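Local coordinates for protein metal-dependent hydrolase (Lactobacillus plantarum, PDB 2F6K) that probably acts as a metal-dependent lyase of the amidohydrolase family, decarboxylating aminocarboxymuconate semialdehyde in tryptophan metabolism, and binds manganese, at residues 238-243 and 247-252; 251-256 and 286-291; 111-116 and 142-147. One frame throughout, in Å; residues are numbered along the deposited sequence.

Contact 1: 238-243 and 247-252; sequences FDVAGA and RQLPTL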
loop_
_atom_site.group_PDB
_atom_site.type_symbol
_atom_site.label_atom_id
_atom_site.label_comp_id
_atom_site.label_asym_id
_atom_site.label_seq_id
_atom_site.Cartn_x
_atom_site.Cartn_y
_atom_site.Cartn_z
ATOM N N PHE A 238 -10.334 -2.101 29.485
ATOM C CA PHE A 238 -8.942 -2.090 29.067
ATOM C C PHE A 238 -8.138 -3.117 29.842
ATOM O O PHE A 238 -8.261 -3.200 31.066
ATOM C CB PHE A 238 -8.313 -0.721 29.348
ATOM C CG PHE A 238 -8.980 0.422 28.643
ATOM C CD1 PHE A 238 -8.669 0.718 27.318
ATOM C CD2 PHE A 238 -9.928 1.199 29.303
ATOM C CE1 PHE A 238 -9.295 1.775 26.660
ATOM C CE2 PHE A 238 -10.560 2.252 28.659
ATOM C CZ PHE A 238 -10.246 2.544 27.335
ATOM N N ASP A 239 -7.326 -3.914 29.155
ATOM C CA ASP A 239 -6.469 -4.831 29.891
ATOM C C ASP A 239 -5.189 -4.001 30.030
ATOM O O ASP A 239 -5.078 -2.949 29.400
ATOM C CB ASP A 239 -6.268 -6.152 29.132
ATOM C CG ASP A 239 -5.263 -6.065 27.999
ATOM O OD1 ASP A 239 -5.451 -6.818 27.018
ATOM O OD2 ASP A 239 -4.285 -5.294 28.082
ATOM N N VAL A 240 -4.241 -4.418 30.856
ATOM C CA VAL A 240 -3.030 -3.616 31.012
ATOM C C VAL A 240 -1.740 -4.377 30.751
ATOM O O VAL A 240 -0.766 -4.251 31.501
ATOM C CB VAL A 240 -2.946 -2.975 32.427
ATOM C CG1 VAL A 240 -4.124 -2.047 32.647
ATOM C CG2 VAL A 240 -2.903 -4.054 33.497
ATOM N N ALA A 241 -1.731 -5.178 29.692
ATOM C CA ALA A 241 -0.535 -5.921 29.333
ATOM C C ALA A 241 0.458 -4.934 28.700
ATOM O O ALA A 241 0.057 -3.894 28.174
ATOM C CB ALA A 241 -0.889 -7.031 28.342
ATOM N N GLY A 242 1.750 -5.247 28.763
ATOM C CA GLY A 242 2.747 -4.370 28.167
ATOM C C GLY A 242 3.413 -3.400 29.124
ATOM O O GLY A 242 3.218 -3.471 30.340
ATOM N N ALA A 243 4.194 -2.481 28.561
ATOM C CA ALA A 243 4.922 -1.480 29.341
ATOM C C ALA A 243 4.019 -0.309 29.726
ATOM O O ALA A 243 4.254 0.836 29.333
ATOM C CB ALA A 243 6.115 -0.979 28.537
ATOM N N ARG A 247 4.167 5.702 32.422
ATOM C CA ARG A 247 3.385 6.711 31.725
ATOM C C ARG A 247 2.013 6.329 31.176
ATOM O O ARG A 247 1.022 6.993 31.477
ATOM C CB ARG A 247 4.234 7.314 30.604
ATOM C CG ARG A 247 5.285 8.320 31.090
ATOM C CD ARG A 247 6.358 8.541 30.028
ATOM N NE ARG A 247 7.402 7.522 30.114
ATOM C CZ ARG A 247 8.397 7.560 30.994
ATOM N NH1 ARG A 247 8.474 8.571 31.846
ATOM N NH2 ARG A 247 9.298 6.587 31.045
ATOM N N GLN A 248 1.956 5.269 30.378
ATOM C CA GLN A 248 0.708 4.842 29.750
ATOM C C GLN A 248 -0.494 4.641 30.671
ATOM O O GLN A 248 -1.490 5.349 30.546
ATOM C CB GLN A 248 0.931 3.565 28.944
ATOM C CG GLN A 248 -0.164 3.314 27.918
ATOM C CD GLN A 248 -0.032 1.970 27.242
ATOM O OE1 GLN A 248 -0.575 1.754 26.160
ATOM N NE2 GLN A 248 0.687 1.053 27.880
ATOM N N LEU A 249 -0.413 3.678 31.583
ATOM C CA LEU A 249 -1.527 3.417 32.489
ATOM C C LEU A 249 -2.012 4.664 33.228
ATOM O O LEU A 249 -3.214 4.922 33.276
ATOM C CB LEU A 249 -1.169 2.319 33.488
ATOM C CG LEU A 249 -2.276 1.983 34.493
ATOM C CD1 LEU A 249 -3.626 1.901 33.793
ATOM C CD2 LEU A 249 -1.934 0.683 35.192
ATOM N N PRO A 250 -1.091 5.447 33.822
ATOM C CA PRO A 250 -1.503 6.664 34.539
ATOM C C PRO A 250 -2.327 7.621 33.659
ATOM O O PRO A 250 -3.294 8.228 34.129
ATOM C CB PRO A 250 -0.172 7.272 34.972
ATOM C CG PRO A 250 0.651 6.044 35.261
ATOM C CD PRO A 250 0.341 5.171 34.048
ATOM N N THR A 251 -1.948 7.758 32.389
ATOM C CA THR A 251 -2.687 8.639 31.497
ATOM C C THR A 251 -4.095 8.074 31.277
ATOM O O THR A 251 -5.093 8.795 31.381
ATOM C CB THR A 251 -1.975 8.798 30.132
ATOM O OG1 THR A 251 -0.713 9.453 30.317
ATOM C CG2 THR A 251 -2.822 9.633 29.183
ATOM N N LEU A 252 -4.161 6.775 31.001
ATOM C CA LEU A 252 -5.419 6.082 30.757
ATOM C C LEU A 252 -6.417 6.195 31.909
ATOM O O LEU A 252 -7.630 6.208 31.689
ATOM C CB LEU A 252 -5.148 4.601 30.478
ATOM C CG LEU A 252 -6.392 3.708 30.374
ATOM C CD1 LEU A 252 -7.151 4.030 29.097
ATOM C CD2 LEU A 252 -5.983 2.244 30.394
HETATM O O HOH W 1 4.352 3.624 30.233
#

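Contact 2: 251-256 and 286-291; sequences TLMSLA and DLLTNE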
loop_
_atom_site.group_PDB
_atom_site.type_symbol
_atom_site.label_atom_id
_atom_site.label_comp_id
_atom_site.label_asym_id
_atom_site.label_seq_id
_atom_site.Cartn_x
_atom_site.Cartn_y
_atom_site.Cartn_z
ATOM N N THR A 251 -1.948 7.758 32.389
ATOM C CA THR A 251 -2.687 8.639 31.497
ATOM C C THR A 251 -4.095 8.074 31.277
ATOM O O THR A 251 -5.093 8.795 31.381
ATOM C CB THR A 251 -1.975 8.798 30.132
ATOM O OG1 THR A 251 -0.713 9.453 30.317
ATOM C CG2 THR A 251 -2.822 9.633 29.183
ATOM N N LEU A 252 -4.161 6.775 31.001
ATOM C CA LEU A 252 -5.419 6.082 30.757
ATOM C C LEU A 252 -6.417 6.195 31.909
ATOM O O LEU A 252 -7.630 6.208 31.689
ATOM C CB LEU A 252 -5.148 4.601 30.478
ATOM C CG LEU A 252 -6.392 3.708 30.374
ATOM C CD1 LEU A 252 -7.151 4.030 29.097
ATOM C CD2 LEU A 252 -5.983 2.244 30.394
HETATM N N MSE A 253 -5.912 6.280 33.135
HETATM C CA MSE A 253 -6.786 6.356 34.298
HETATM C C MSE A 253 -7.523 7.681 34.445
HETATM O O MSE A 253 -8.453 7.791 35.247
HETATM C CB MSE A 253 -6.001 6.017 35.568
HETATM C CG MSE A 253 -5.467 4.586 35.540
HETATM SE SE MSE A 253 -4.506 4.015 37.114
HETATM C CE MSE A 253 -3.134 5.365 37.089
ATOM N N SER A 254 -7.121 8.682 33.673
ATOM C CA SER A 254 -7.813 9.960 33.727
ATOM C C SER A 254 -8.969 9.923 32.717
ATOM O O SER A 254 -9.754 10.872 32.620
ATOM C CB SER A 254 -6.859 11.102 33.371
ATOM O OG SER A 254 -6.550 11.091 31.990
ATOM N N LEU A 255 -9.066 8.819 31.973
ATOM C CA LEU A 255 -10.110 8.649 30.960
ATOM C C LEU A 255 -10.969 7.405 31.186
ATOM O O LEU A 255 -12.166 7.414 30.913
ATOM C CB LEU A 255 -9.484 8.551 29.570
ATOM C CG LEU A 255 -8.780 9.767 28.979
ATOM C CD1 LEU A 255 -7.839 9.311 27.871
ATOM C CD2 LEU A 255 -9.803 10.750 28.447
ATOM N N ALA A 256 -10.350 6.339 31.681
ATOM C CA ALA A 256 -11.048 5.083 31.920
ATOM C C ALA A 256 -11.713 5.008 33.283
ATOM O O ALA A 256 -11.336 5.706 34.218
ATOM C CB ALA A 256 -10.082 3.918 31.767
ATOM N N ASP A 286 4.386 2.959 42.883
ATOM C CA ASP A 286 3.871 4.027 43.739
ATOM C C ASP A 286 2.815 4.806 42.974
ATOM O O ASP A 286 2.265 5.784 43.487
ATOM C CB ASP A 286 4.980 5.027 44.097
ATOM C CG ASP A 286 5.959 4.491 45.102
ATOM O OD1 ASP A 286 6.999 5.154 45.309
ATOM O OD2 ASP A 286 5.688 3.422 45.694
ATOM N N LEU A 287 2.562 4.401 41.737
ATOM C CA LEU A 287 1.593 5.101 40.901
ATOM C C LEU A 287 0.173 4.585 41.067
ATOM O O LEU A 287 -0.758 5.132 40.494
ATOM C CB LEU A 287 2.017 5.003 39.437
ATOM C CG LEU A 287 3.382 5.641 39.186
ATOM C CD1 LEU A 287 3.817 5.413 37.749
ATOM C CD2 LEU A 287 3.296 7.124 39.504
ATOM N N LEU A 288 0.014 3.532 41.857
ATOM C CA LEU A 288 -1.297 2.952 42.094
ATOM C C LEU A 288 -1.520 2.702 43.581
ATOM O O LEU A 288 -0.611 2.256 44.282
ATOM C CB LEU A 288 -1.425 1.624 41.353
ATOM C CG LEU A 288 -1.217 1.606 39.842
ATOM C CD1 LEU A 288 -1.478 0.203 39.333
ATOM C CD2 LEU A 288 -2.144 2.584 39.172
ATOM N N THR A 289 -2.731 2.987 44.057
ATOM C CA THR A 289 -3.087 2.756 45.459
ATOM C C THR A 289 -3.367 1.261 45.576
ATOM O O THR A 289 -3.593 0.595 44.564
ATOM C CB THR A 289 -4.378 3.508 45.849
ATOM O OG1 THR A 289 -5.511 2.848 45.259
ATOM C CG2 THR A 289 -4.331 4.948 45.347
ATOM N N ASN A 290 -3.358 0.734 46.797
ATOM C CA ASN A 290 -3.621 -0.688 47.006
ATOM C C ASN A 290 -4.995 -1.086 46.484
ATOM O O ASN A 290 -5.188 -2.210 46.022
ATOM C CB ASN A 290 -3.526 -1.050 48.489
ATOM C CG ASN A 290 -2.136 -0.848 49.048
ATOM O OD1 ASN A 290 -1.143 -1.216 48.416
ATOM N ND2 ASN A 290 -2.053 -0.275 50.241
ATOM N N GLU A 291 -5.951 -0.164 46.561
ATOM C CA GLU A 291 -7.298 -0.445 46.081
ATOM C C GLU A 291 -7.291 -0.654 44.558
ATOM O O GLU A 291 -7.931 -1.575 44.038
ATOM C CB GLU A 291 -8.244 0.701 46.460
ATOM C CG GLU A 291 -9.700 0.441 46.096
ATOM C CD GLU A 291 -10.651 1.525 46.609
ATOM O OE1 GLU A 291 -10.180 2.529 47.199
ATOM O OE2 GLU A 291 -11.881 1.367 46.419
#

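Contact 3: 111-116 and 142-147; sequences QALDQD and QELDAR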
loop_
_atom_site.group_PDB
_atom_site.type_symbol
_atom_site.label_atom_id
_atom_site.label_comp_id
_atom_site.label_asym_id
_atom_site.label_seq_id
_atom_site.Cartn_x
_atom_site.Cartn_y
_atom_site.Cartn_z
ATOM N N GLN A 111 -23.016 -20.619 18.575
ATOM C CA GLN A 111 -22.537 -21.893 19.072
ATOM C C GLN A 111 -21.566 -21.757 20.248
ATOM O O GLN A 111 -21.737 -22.397 21.282
ATOM C CB GLN A 111 -21.869 -22.639 17.926
ATOM C CG GLN A 111 -21.432 -24.036 18.255
ATOM C CD GLN A 111 -20.512 -24.592 17.192
ATOM O OE1 GLN A 111 -20.745 -24.406 15.988
ATOM N NE2 GLN A 111 -19.463 -25.288 17.624
ATOM N N ALA A 112 -20.553 -20.910 20.082
ATOM C CA ALA A 112 -19.528 -20.691 21.106
ATOM C C ALA A 112 -20.105 -20.236 22.439
ATOM O O ALA A 112 -19.769 -20.781 23.497
ATOM C CB ALA A 112 -18.512 -19.655 20.611
ATOM N N LEU A 113 -20.971 -19.230 22.382
ATOM C CA LEU A 113 -21.583 -18.680 23.582
ATOM C C LEU A 113 -22.761 -19.481 24.131
ATOM O O LEU A 113 -22.862 -19.670 25.341
ATOM C CB LEU A 113 -22.010 -17.229 23.330
ATOM C CG LEU A 113 -20.858 -16.299 22.920
ATOM C CD1 LEU A 113 -21.352 -14.866 22.811
ATOM C CD2 LEU A 113 -19.736 -16.382 23.948
ATOM N N ASP A 114 -23.635 -19.974 23.260
ATOM C CA ASP A 114 -24.804 -20.715 23.723
ATOM C C ASP A 114 -24.586 -22.160 24.161
ATOM O O ASP A 114 -25.418 -22.709 24.886
ATOM C CB ASP A 114 -25.903 -20.703 22.660
ATOM C CG ASP A 114 -26.380 -19.309 22.318
ATOM O OD1 ASP A 114 -26.145 -18.378 23.122
ATOM O OD2 ASP A 114 -27.008 -19.157 21.242
ATOM N N GLN A 115 -23.499 -22.794 23.732
ATOM C CA GLN A 115 -23.300 -24.186 24.125
ATOM C C GLN A 115 -21.875 -24.690 24.338
ATOM O O GLN A 115 -21.678 -25.727 24.971
ATOM C CB GLN A 115 -24.036 -25.103 23.136
ATOM C CG GLN A 115 -23.941 -24.664 21.690
ATOM C CD GLN A 115 -25.120 -25.147 20.854
ATOM O OE1 GLN A 115 -26.273 -25.058 21.279
ATOM N NE2 GLN A 115 -24.836 -25.644 19.653
ATOM N N ASP A 116 -20.876 -23.970 23.842
ATOM C CA ASP A 116 -19.510 -24.438 24.013
ATOM C C ASP A 116 -18.764 -23.859 25.211
ATOM O O ASP A 116 -17.576 -24.107 25.393
ATOM C CB ASP A 116 -18.731 -24.218 22.721
ATOM C CG ASP A 116 -19.278 -25.057 21.582
ATOM O OD1 ASP A 116 -19.637 -26.226 21.848
ATOM O OD2 ASP A 116 -19.350 -24.560 20.432
ATOM N N GLN A 142 -24.744 -7.861 16.034
ATOM C CA GLN A 142 -26.089 -8.082 16.553
ATOM C C GLN A 142 -26.154 -9.335 17.419
ATOM O O GLN A 142 -26.727 -9.313 18.503
ATOM C CB GLN A 142 -27.081 -8.181 15.399
ATOM C CG GLN A 142 -27.045 -6.972 14.493
ATOM C CD GLN A 142 -27.936 -7.128 13.279
ATOM O OE1 GLN A 142 -28.066 -8.220 12.723
ATOM N NE2 GLN A 142 -28.543 -6.031 12.849
ATOM N N GLU A 143 -25.562 -10.424 16.945
ATOM C CA GLU A 143 -25.561 -11.665 17.712
ATOM C C GLU A 143 -24.795 -11.507 19.020
ATOM O O GLU A 143 -25.123 -12.146 20.019
ATOM C CB GLU A 143 -24.935 -12.797 16.899
ATOM C CG GLU A 143 -25.795 -13.315 15.749
ATOM C CD GLU A 143 -27.151 -13.844 16.208
ATOM O OE1 GLU A 143 -27.266 -14.287 17.374
ATOM O OE2 GLU A 143 -28.099 -13.831 15.397
ATOM N N LEU A 144 -23.770 -10.657 19.003
ATOM C CA LEU A 144 -22.952 -10.425 20.184
ATOM C C LEU A 144 -23.644 -9.494 21.161
ATOM O O LEU A 144 -23.567 -9.688 22.371
ATOM C CB LEU A 144 -21.588 -9.846 19.784
ATOM C CG LEU A 144 -20.567 -10.842 19.218
ATOM C CD1 LEU A 144 -19.424 -10.108 18.526
ATOM C CD2 LEU A 144 -20.043 -11.709 20.343
ATOM N N ASP A 145 -24.324 -8.481 20.639
ATOM C CA ASP A 145 -25.016 -7.533 21.505
ATOM C C ASP A 145 -26.210 -8.196 22.187
ATOM O O ASP A 145 -26.538 -7.890 23.332
ATOM C CB ASP A 145 -25.493 -6.319 20.708
ATOM C CG ASP A 145 -25.952 -5.178 21.606
ATOM O OD1 ASP A 145 -25.101 -4.546 22.267
ATOM O OD2 ASP A 145 -27.167 -4.919 21.661
ATOM N N ALA A 146 -26.859 -9.112 21.483
ATOM C CA ALA A 146 -28.015 -9.796 22.044
ATOM C C ALA A 146 -27.617 -10.645 23.251
ATOM O O ALA A 146 -28.454 -10.967 24.097
ATOM C CB ALA A 146 -28.677 -10.663 20.978
ATOM N N ARG A 147 -26.340 -11.001 23.330
ATOM C CA ARG A 147 -25.860 -11.817 24.440
ATOM C C ARG A 147 -25.016 -11.017 25.421
ATOM O O ARG A 147 -24.440 -11.584 26.348
ATOM C CB ARG A 147 -25.057 -13.008 23.908
ATOM C CG ARG A 147 -25.865 -13.910 22.990
ATOM C CD ARG A 147 -25.020 -14.970 22.290
ATOM N NE ARG A 147 -25.872 -15.951 21.613
ATOM C CZ ARG A 147 -26.596 -15.698 20.526
ATOM N NH1 ARG A 147 -26.567 -14.491 19.974
ATOM N NH2 ARG A 147 -27.372 -16.644 20.011
#

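Contact 1: 238-243 and 247-252
Leu252 sets its CD1 methyl squarely over one face of the Phe238 ring. CD1 stands 3.7 Å from the ring centroid and 5° off the ring normal, a CH-pi contact. The second methyl reaches the root of the ring, with Leu252 CD2 3.9 Å from Phe238 CB. In Leu252 the CG lies anti to the backbone N (chi1 173°), which carries both methyls across to the phenylalanine. A looser apolar touch lies further along, Val240 CG1 to Leu249 CD1 at 4.1 Å. Leu282 of helix 272-284 packs on both of these side chains, and Met233 on both Phe238 and Leu252.

These residues belong to a beta-alpha-beta unit of the TIM barrel, where strand 237-239 is followed by helix 248-252.

The polar link runs through water. Water 1 donates to Ala243 O at 2.9 Å and accepts from Gln248 N at 2.9 Å, tying the loop to the first turn of the helix. Where the strand gives way to the loop, Ala241 N donates to Asp239 OD2 at 3.0 Å, from above the carboxylate plane, which makes an Asx turn. Asp239 OD1 is hydrogen-bonded to ND1 of His7, a manganese ligand, so this strand end supplies a second-shell residue.

Contact 2: 251-256 and 286-291
This contact belongs to the outer part of a TIM barrel, at the chain beyond helix 248-252 and the link between helices 272-284 and 290-306, where Met253 meets Leu288. Met253 is modelled as selenomethionine. Its SE atom lies 3.4 Å from Leu288 CD2, and its terminal CE lies 3.6 Å from the same CD2. One leucine methyl thus sits against the last two atoms of the selenomethionine chain. The two side chains pass at a slant. The Met253 side chain sets out toward the link and then bends at its end (chi3 -58°), which keeps CE beside the leucine. Leu288 starts off in another direction. Its CG lies anti to the carbonyl carbon (chi1 -57°), and this brings CD2 back to the selenium. CE also approaches Leu287 O, at 4.2 Å, a marginal touch.

The contact is small and apolar. Several polar groups of the 251-256 turn are bonded within that segment. Thr251 O accepts from Ser254 N at 3.1 Å and from Ser254 OG at 2.8 Å, the latter in the carbonyl plane. Leu252 O accepts from both Leu255 N and Ala256 N. Ser254 OG is also hydrogen-bonded to Arg247 NH1 of the second subunit, so the turn lies at a subunit interface. On the other segment, Thr289 is the N-cap of helix 290-306. Its side chain caps a backbone N further on, and Gln292 OE1 bonds back to Thr289 N, consistent with a capping box.

Met253 also packs on Leu261 of strand 261-262. The pair joins the turn region after strand 237-239 to the link that leads into helix 290-306, an apolar touch between the connections of successive beta-alpha units, as the (beta/alpha)8 barrel fold brings together.

Contact 3: 111-116 and 142-147
Arg147 grips the Asp114 carboxylate side-on with two nitrogens. NE donates to OD1 of Asp114 at 2.9 Å, and NH2 donates to OD2 of Asp114 at 2.8 Å. Both oxygens are met on their syn side, and the carboxylate and guanidinium planes are 29° apart. The third nitrogen turns back to its own segment. Arg147 NH1 donates to the backbone Glu143 O at 2.8 Å and to Glu143 OE1 at 2.7 Å. All three guanidinium nitrogens thus have acceptors, and one arginine bridges two acids. The arm stays extended from CG to NE (chi2 171°, chi3 170°), which carries the group over to Asp114. With an alanine here, the carboxylates of Asp114 and Glu143 would probably be left without their shared cation.

Leu113 CD1 lies 3.7 Å from Arg147 CD and 4.2 Å from Leu144 CD2, beside the salt bridge. Gln111 NE2 donates to Asp116 OD2 at 2.9 Å, on its syn lone pair. Asp116 OD1 has a salt bridge to Lys81.

The network joins the C-terminal end of helix 102-114 to the chain leaving helix 138-145, neighbours in the barrel, just ahead of strands 120-124 and 150-154.

From the N terminus, contact 3 comes first. It closes a loop of 25 residues that holds strand 120-124, a small hairpin and the start of helix 138-145. Contact 1 follows far along the chain and closes a loop of only three residues after strand 237-239. Contact 2 takes over where contact 1 ends. They share Thr251 and Leu252, and its loop takes in strand 261-262 and helix 272-284. No contact lies within another. Contacts 1 and 2 have centres about 9 Å apart and touch directly, Phe238 CE2 to Ala256 CB at 3.6 Å. Both touch the second subunit. Contact 3 ties the middle units of the barrel, on the opposite side of the chain's centre from contact 1.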